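Side-chain contacts in beta-N-acetylglucosaminidase-like protein Glycoside hydrolase family 20 (Flavobacterium johnsoniae, PDB 6YHH), which probably removes terminal N-acetylglucosamine units from chitin fragments, as a glycoside hydrolase family 20 beta-N-acetylhexosaminidase of bacterial chitin degradation: residues S39-F42 / G43-R47; K218-E222 / R223-I227. One frame throughout, in Å; residues are numbered along the deposited sequence.

Contact 1: residues S39-F42 / G43-R47; sequences SRIF and GGVTR
The carbonyl oxygen Phe-42 O is gripped by two groups of one residue, the amide and the hydroxyl of Thr-46, one turn further along the helix. Thr-46 N donates the regular helical bond, 3.0 Å to Phe-42 O, and Thr-46 OG1 adds a second bond of 2.8 Å to Phe-42 O, arriving 38° out of the carbonyl plane and on the opposite face of it from the amide. The hydroxyl reaches back because the first torsion (chi1 -57°) swings OG1 away from the carbonyl of Thr-46 and toward the preceding turn. Threonine suits this buried place because its hydroxyl is satisfied twice, donating to Phe-42 O and accepting from the amide of Ile-65.

One residue earlier, Val-45 N bonds to Ile-41 O at 2.9 Å, and the two side chains run alongside each other from the same face of the helix, with Ile-41 CG1 4.0 Å from Val-45 CG2. These branched apolar chains make a continuous apolar strip along the helix. The first turn is less regular: the bond from Gly-44 N to Arg-40 O is weak at 3.4 Å, and two waters take part in this turn. One bridges Ser-39 O and Gly-43 N; the other bridges Arg-40 O and Arg-47 NH2. The side chain of Arg-47 folds back so that Gly-43 O lies 3.4 Å from its guanidinium plane, over the centre of the group; Gly-43 has no side chain to obstruct it.

Ile-41 and Val-45 pack against Ile-33 of strand 31-35 and against Ala-113 and Leu-117 of helix 110-123, respectively, so this first part of helix 40-56 is seated on both the sheet and the neighbouring helix.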
ATOM      1  N   SER A  39      -8.772   3.227 -27.678  1.00 13.23           N
ATOM      2  CA  SER A  39      -8.712   1.967 -26.922  1.00 14.41           C
ATOM      3  C   SER A  39      -8.570   2.097 -25.408  1.00 12.62           C
ATOM      4  O   SER A  39      -8.850   1.152 -24.673  1.00 12.11           O
ATOM      5  CB  SER A  39      -7.559   1.091 -27.442  1.00 17.18           C
ATOM      6  OG  SER A  39      -6.307   1.752 -27.344  1.00 18.35           O
ATOM      7  N   ARG A  40      -8.218   3.275 -24.898  1.00 12.21           N
ATOM      8  CA  ARG A  40      -8.194   3.466 -23.425  1.00 12.38           C
ATOM      9  C   ARG A  40      -9.532   3.255 -22.790  1.00 11.45           C
ATOM     10  O   ARG A  40      -9.664   2.985 -21.593  1.00 11.16           O
ATOM     11  CB  ARG A  40      -7.671   4.865 -23.088  1.00 10.88           C
ATOM     12  CG  ARG A  40      -8.598   6.040 -23.420  1.00 11.52           C
ATOM     13  CD  ARG A  40      -8.089   7.429 -22.973  1.00 11.01           C
ATOM     14  NE  ARG A  40      -6.788   7.756 -23.581  1.00 12.60           N
ATOM     15  CZ  ARG A  40      -6.602   8.304 -24.768  1.00 12.99           C
ATOM     16  NH1 ARG A  40      -7.678   8.666 -25.496  1.00 12.36           N
ATOM     17  NH2 ARG A  40      -5.390   8.440 -25.249  1.00 12.58           N
ATOM     18  N   ILE A  41     -10.591   3.267 -23.618  1.00 11.16           N
ATOM     19  CA  ILE A  41     -11.912   3.040 -23.045  1.00 10.55           C
ATOM     20  C   ILE A  41     -12.032   1.620 -22.448  1.00 11.14           C
ATOM     21  O   ILE A  41     -12.816   1.413 -21.492  1.00 11.59           O
ATOM     22  CB  ILE A  41     -13.047   3.321 -24.108  1.00 10.54           C
ATOM     23  CG1 ILE A  41     -14.427   3.340 -23.500  1.00 10.88           C
ATOM     24  CG2 ILE A  41     -13.018   2.208 -25.155  1.00 10.96           C
ATOM     25  CD1 ILE A  41     -14.714   4.440 -22.492  1.00 11.92           C
ATOM     26  N   PHE A  42     -11.317   0.638 -22.991  1.00 10.59           N
ATOM     27  CA  PHE A  42     -11.519  -0.778 -22.592  1.00 11.94           C
ATOM     28  C   PHE A  42     -11.089  -1.051 -21.142  1.00 11.71           C
ATOM     29  O   PHE A  42     -11.833  -1.588 -20.357  1.00 11.61           O
ATOM     30  CB  PHE A  42     -10.880  -1.734 -23.591  1.00 11.05           C
ATOM     31  CG  PHE A  42     -11.486  -1.593 -24.983  1.00 12.42           C
ATOM     32  CD1 PHE A  42     -12.854  -1.742 -25.181  1.00 13.80           C
ATOM     33  CD2 PHE A  42     -10.674  -1.217 -26.034  1.00 15.31           C
ATOM     34  CE1 PHE A  42     -13.405  -1.578 -26.480  1.00 15.42           C
ATOM     35  CE2 PHE A  42     -11.215  -1.067 -27.317  1.00 16.23           C
ATOM     36  CZ  PHE A  42     -12.554  -1.225 -27.505  1.00 16.65           C
ATOM     37  N   GLY A  43      -9.901  -0.583 -20.816  1.00 12.67           N
ATOM     38  CA  GLY A  43      -9.433  -0.781 -19.428  1.00 12.03           C
ATOM     39  C   GLY A  43     -10.315   0.044 -18.509  1.00 11.73           C
ATOM     40  O   GLY A  43     -10.598  -0.394 -17.359  1.00 10.78           O
ATOM     41  N   GLY A  44     -10.661   1.252 -18.901  1.00 11.28           N
ATOM     42  CA  GLY A  44     -11.524   2.099 -17.999  1.00 12.07           C
ATOM     43  C   GLY A  44     -12.849   1.493 -17.679  1.00 10.63           C
ATOM     44  O   GLY A  44     -13.333   1.598 -16.557  1.00 10.25           O
ATOM     45  N   VAL A  45     -13.497   0.876 -18.686  1.00 10.28           N
ATOM     46  CA  VAL A  45     -14.768   0.185 -18.489  1.00 11.28           C
ATOM     47  C   VAL A  45     -14.586  -1.066 -17.642  1.00 10.34           C
ATOM     48  O   VAL A  45     -15.381  -1.346 -16.734  1.00 10.77           O
ATOM     49  CB  VAL A  45     -15.498  -0.101 -19.850  1.00 10.88           C
ATOM     50  CG1 VAL A  45     -16.743  -0.926 -19.605  1.00 12.61           C
ATOM     51  CG2 VAL A  45     -15.899   1.218 -20.465  1.00 11.93           C
ATOM     52  N   THR A  46     -13.510  -1.780 -17.877  1.00  9.71           N
ATOM     53  CA  THR A  46     -13.223  -2.972 -17.050  1.00  9.88           C
ATOM     54  C   THR A  46     -13.037  -2.591 -15.583  1.00 10.17           C
ATOM     55  O   THR A  46     -13.631  -3.210 -14.683  1.00 11.13           O
ATOM     56  CB  THR A  46     -11.946  -3.692 -17.601  1.00 10.90           C
ATOM     57  OG1 THR A  46     -12.128  -4.050 -19.015  1.00 11.75           O
ATOM     58  CG2 THR A  46     -11.711  -4.964 -16.784  1.00 11.97           C
ATOM     59  N   ARG A  47     -12.237  -1.530 -15.341  1.00 10.30           N
ATOM     60  CA  ARG A  47     -12.013  -1.089 -13.931  1.00 10.64           C
ATOM     61  C   ARG A  47     -13.291  -0.596 -13.309  1.00 11.37           C
ATOM     62  O   ARG A  47     -13.530  -0.855 -12.183  1.00 12.21           O
ATOM     63  CB  ARG A  47     -10.930  -0.025 -13.907  1.00 11.39           C
ATOM     64  CG  ARG A  47      -9.566  -0.591 -14.222  1.00 13.22           C
ATOM     65  CD  ARG A  47      -8.423   0.396 -14.144  1.00 13.90           C
ATOM     66  NE  ARG A  47      -8.443   1.480 -15.127  1.00 14.16           N
ATOM     67  CZ  ARG A  47      -7.872   1.366 -16.325  1.00 16.15           C
ATOM     68  NH1 ARG A  47      -7.229   0.237 -16.663  1.00 15.06           N
ATOM     69  NH2 ARG A  47      -7.942   2.376 -17.152  1.00 16.52           N
TER
HETATM   70  O   HOH W   1      -7.570  -0.052 -22.583  1.00 12.10           O
HETATM   71  O   HOH W   2      -7.747   1.959 -19.890  1.00 12.22           O

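Contact 2: residues K218-E222 / R223-I227; sequences KYADE and RGILI
Tyr-219 holds CG anti to its backbone nitrogen (chi1 -171°), while the side chain of Arg-223 turns CG away from its own carbonyl and stretches out as far as NE, which carries the guanidinium over one face of the tyrosine ring. The last torsion, roughly perpendicular (chi4 76°), then turns the group nearly parallel to the ring. The two planes are only 5° apart, and Arg-223 CZ stands 3.4 Å from the centroid of the Tyr-219 ring, a flat cation-pi stack. Stacking in this way leaves the N-H groups pointing outward in the guanidinium plane, where they can still bond. Arg-223 NH1 uses one on the carbonyl Tyr-219 O, at 3.0 Å, so the arginine holds both the ring and the backbone of the same residue. Asp-168 of helix 160-172 ties the stacked pair together: OD1 forms a salt bridge with Arg-223 NE and OD2 a hydrogen bond with Tyr-219 OH.

Beside this stack the helix comes to its end. Ala-220 O accepts from Arg-223 N at 2.9 Å and from Ile-225 N, also at 2.9 Å, the two donors lying on opposite faces of the carbonyl plane. Gly-224 N turns back to Asp-221 O at 3.0 Å. Gly-224 has positive phi, a conformation that costs a glycine little because it lacks a CB. Beneath the turn, the small methyl of Ala-220 lets the chain pass close: its CB lies 4.0 Å from Ile-225 CB and 3.8 Å from Ile-227 CG1, and the two isoleucines pack on the flank of the helix.

The bonds Ile-225 N to Ala-220 O and Gly-224 N to Asp-221 O, with Gly-224 as the C-prime residue, define a Schellman motif, here ending helix 210-222 and turning the chain into strand 226-230, an alpha-to-beta connection of the TIM barrel on which family 20 catalytic domains are built.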
ATOM      1  N   LYS A 218       1.968   5.695 -19.798  1.00 11.37           N
ATOM      2  CA  LYS A 218       0.892   4.849 -20.366  1.00 11.72           C
ATOM      3  C   LYS A 218      -0.251   4.685 -19.411  1.00 10.71           C
ATOM      4  O   LYS A 218      -1.412   4.807 -19.807  1.00 10.31           O
ATOM      5  CB  LYS A 218       1.414   3.475 -20.755  1.00 14.02           C
ATOM      6  CG  LYS A 218       2.359   3.473 -21.902  1.00 19.49           C
ATOM      7  CD  LYS A 218       2.772   2.069 -22.416  1.00 23.53           C
ATOM      8  CE  LYS A 218       3.985   2.105 -23.306  1.00 30.58           C
ATOM      9  NZ  LYS A 218       4.194   0.797 -24.019  1.00 33.46           N
ATOM     10  N   TYR A 219       0.070   4.462 -18.134  1.00 10.70           N
ATOM     11  CA  TYR A 219      -0.937   4.225 -17.097  1.00 10.07           C
ATOM     12  C   TYR A 219      -1.796   5.476 -17.012  1.00  9.80           C
ATOM     13  O   TYR A 219      -3.033   5.415 -16.923  1.00  9.09           O
ATOM     14  CB  TYR A 219      -0.204   3.984 -15.761  1.00  9.96           C
ATOM     15  CG  TYR A 219      -1.023   3.525 -14.622  1.00  9.72           C
ATOM     16  CD1 TYR A 219      -1.699   4.401 -13.823  1.00  9.04           C
ATOM     17  CD2 TYR A 219      -1.108   2.161 -14.303  1.00 10.63           C
ATOM     18  CE1 TYR A 219      -2.443   3.952 -12.738  1.00  9.34           C
ATOM     19  CE2 TYR A 219      -1.855   1.693 -13.255  1.00 10.00           C
ATOM     20  CZ  TYR A 219      -2.504   2.586 -12.431  1.00 10.04           C
ATOM     21  OH  TYR A 219      -3.273   2.113 -11.360  1.00 10.44           O
ATOM     22  N   ALA A 220      -1.146   6.623 -17.033  1.00  9.68           N
ATOM     23  CA  ALA A 220      -1.846   7.927 -16.977  1.00 10.66           C
ATOM     24  C   ALA A 220      -2.764   8.122 -18.215  1.00 10.12           C
ATOM     25  O   ALA A 220      -3.888   8.571 -18.133  1.00 10.18           O
ATOM     26  CB  ALA A 220      -0.887   9.101 -16.867  1.00 10.56           C
ATOM     27  N   ASP A 221      -2.223   7.831 -19.362  1.00 10.48           N
ATOM     28  CA  ASP A 221      -2.897   8.009 -20.701  1.00 10.43           C
ATOM     29  C   ASP A 221      -4.139   7.138 -20.750  1.00 10.60           C
ATOM     30  O   ASP A 221      -5.223   7.617 -21.129  1.00 11.13           O
ATOM     31  CB  ASP A 221      -1.842   7.642 -21.820  1.00 10.81           C
ATOM     32  CG  ASP A 221      -2.413   7.667 -23.217  1.00 12.90           C
ATOM     33  OD1 ASP A 221      -3.613   7.268 -23.388  1.00 12.36           O
ATOM     34  OD2 ASP A 221      -1.592   8.029 -24.107  1.00 12.76           O
ATOM     35  N   GLU A 222      -4.036   5.916 -20.263  1.00 10.60           N
ATOM     36  CA  GLU A 222      -5.159   5.033 -20.157  1.00 11.40           C
ATOM     37  C   GLU A 222      -6.269   5.637 -19.312  1.00 11.00           C
ATOM     38  O   GLU A 222      -7.430   5.313 -19.504  1.00 12.34           O
ATOM     39  CB  GLU A 222      -4.740   3.654 -19.585  1.00 12.38           C
ATOM     40  CG  GLU A 222      -3.961   2.799 -20.568  1.00 13.87           C
ATOM     41  CD  GLU A 222      -4.854   2.136 -21.609  1.00 13.65           C
ATOM     42  OE1 GLU A 222      -5.504   1.149 -21.258  1.00 15.13           O
ATOM     43  OE2 GLU A 222      -4.944   2.670 -22.732  1.00 14.79           O
ATOM     44  N   ARG A 223      -5.885   6.509 -18.365  1.00  9.88           N
ATOM     45  CA  ARG A 223      -6.867   7.139 -17.456  1.00  9.65           C
ATOM     46  C   ARG A 223      -7.148   8.573 -17.782  1.00  9.73           C
ATOM     47  O   ARG A 223      -7.795   9.307 -17.013  1.00 11.00           O
ATOM     48  CB  ARG A 223      -6.308   6.980 -16.029  1.00  9.76           C
ATOM     49  CG  ARG A 223      -6.438   5.550 -15.567  1.00  9.79           C
ATOM     50  CD  ARG A 223      -5.421   5.186 -14.438  1.00  9.55           C
ATOM     51  NE  ARG A 223      -5.475   3.811 -13.995  1.00 10.49           N
ATOM     52  CZ  ARG A 223      -4.973   2.774 -14.674  1.00  9.77           C
ATOM     53  NH1 ARG A 223      -4.294   2.929 -15.813  1.00  9.58           N
ATOM     54  NH2 ARG A 223      -5.084   1.562 -14.206  1.00 11.40           N
ATOM     55  N   GLY A 224      -6.827   8.992 -19.026  1.00 10.51           N
ATOM     56  CA  GLY A 224      -7.133  10.307 -19.529  1.00  9.67           C
ATOM     57  C   GLY A 224      -6.334  11.492 -19.018  1.00 10.09           C
ATOM     58  O   GLY A 224      -6.765  12.663 -19.124  1.00 10.75           O
ATOM     59  N   ILE A 225      -5.162  11.170 -18.485  1.00  9.46           N
ATOM     60  CA  ILE A 225      -4.283  12.136 -17.785  1.00  9.72           C
ATOM     61  C   ILE A 225      -2.975  12.437 -18.547  1.00  9.17           C
ATOM     62  O   ILE A 225      -2.258  11.541 -18.974  1.00 10.80           O
ATOM     63  CB  ILE A 225      -3.991  11.586 -16.374  1.00  9.99           C
ATOM     64  CG1 ILE A 225      -5.321  11.419 -15.569  1.00  9.80           C
ATOM     65  CG2 ILE A 225      -2.980  12.472 -15.632  1.00 10.32           C
ATOM     66  CD1 ILE A 225      -5.136  10.494 -14.387  1.00 11.33           C
ATOM     67  N   LEU A 226      -2.705  13.707 -18.680  1.00  9.42           N
ATOM     68  CA  LEU A 226      -1.453  14.288 -19.227  1.00  9.60           C
ATOM     69  C   LEU A 226      -0.383  14.357 -18.146  1.00  9.35           C
ATOM     70  O   LEU A 226      -0.684  14.802 -17.039  1.00  8.99           O
ATOM     71  CB  LEU A 226      -1.741  15.700 -19.666  1.00 10.12           C
ATOM     72  CG  LEU A 226      -0.571  16.574 -20.105  1.00 10.18           C
ATOM     73  CD1 LEU A 226       0.049  16.021 -21.379  1.00 11.67           C
ATOM     74  CD2 LEU A 226      -0.981  18.007 -20.340  1.00 10.81           C
ATOM     75  N   ILE A 227       0.834  13.924 -18.449  1.00  7.97           N
ATOM     76  CA  ILE A 227       1.925  14.149 -17.566  1.00  8.52           C
ATOM     77  C   ILE A 227       2.797  15.295 -18.001  1.00  8.16           C
ATOM     78  O   ILE A 227       3.251  15.339 -19.206  1.00  9.28           O
ATOM     79  CB  ILE A 227       2.744  12.870 -17.304  1.00  8.89           C
ATOM     80  CG1 ILE A 227       1.862  11.721 -16.725  1.00  9.20           C
ATOM     81  CG2 ILE A 227       4.010  13.163 -16.451  1.00  8.21           C
ATOM     82  CD1 ILE A 227       2.608  10.481 -16.296  1.00  9.64           C
TER

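Overall arrangement
Contact 1 comes first along the chain, in the first turns of helix 40-56 in the family 20 domain 2 region; contact 2 follows in the catalytic region, where helix 210-222 gives way to strand 226-230. They share no helix or sheet, yet their centres are about 12 Å apart and they meet directly. Arg-40 NH2 makes a 2.8 Å salt bridge to Asp-221 OD1, and Arg-40 also pairs with Asp-110 within its own region. Arg-47 and Arg-223 come close with like charges, the latter having Asp-168 as its salt-bridge partner. Together the two contacts form part of the interface between the N-terminal domain and the barrel, away from the predicted proton donor Glu-317.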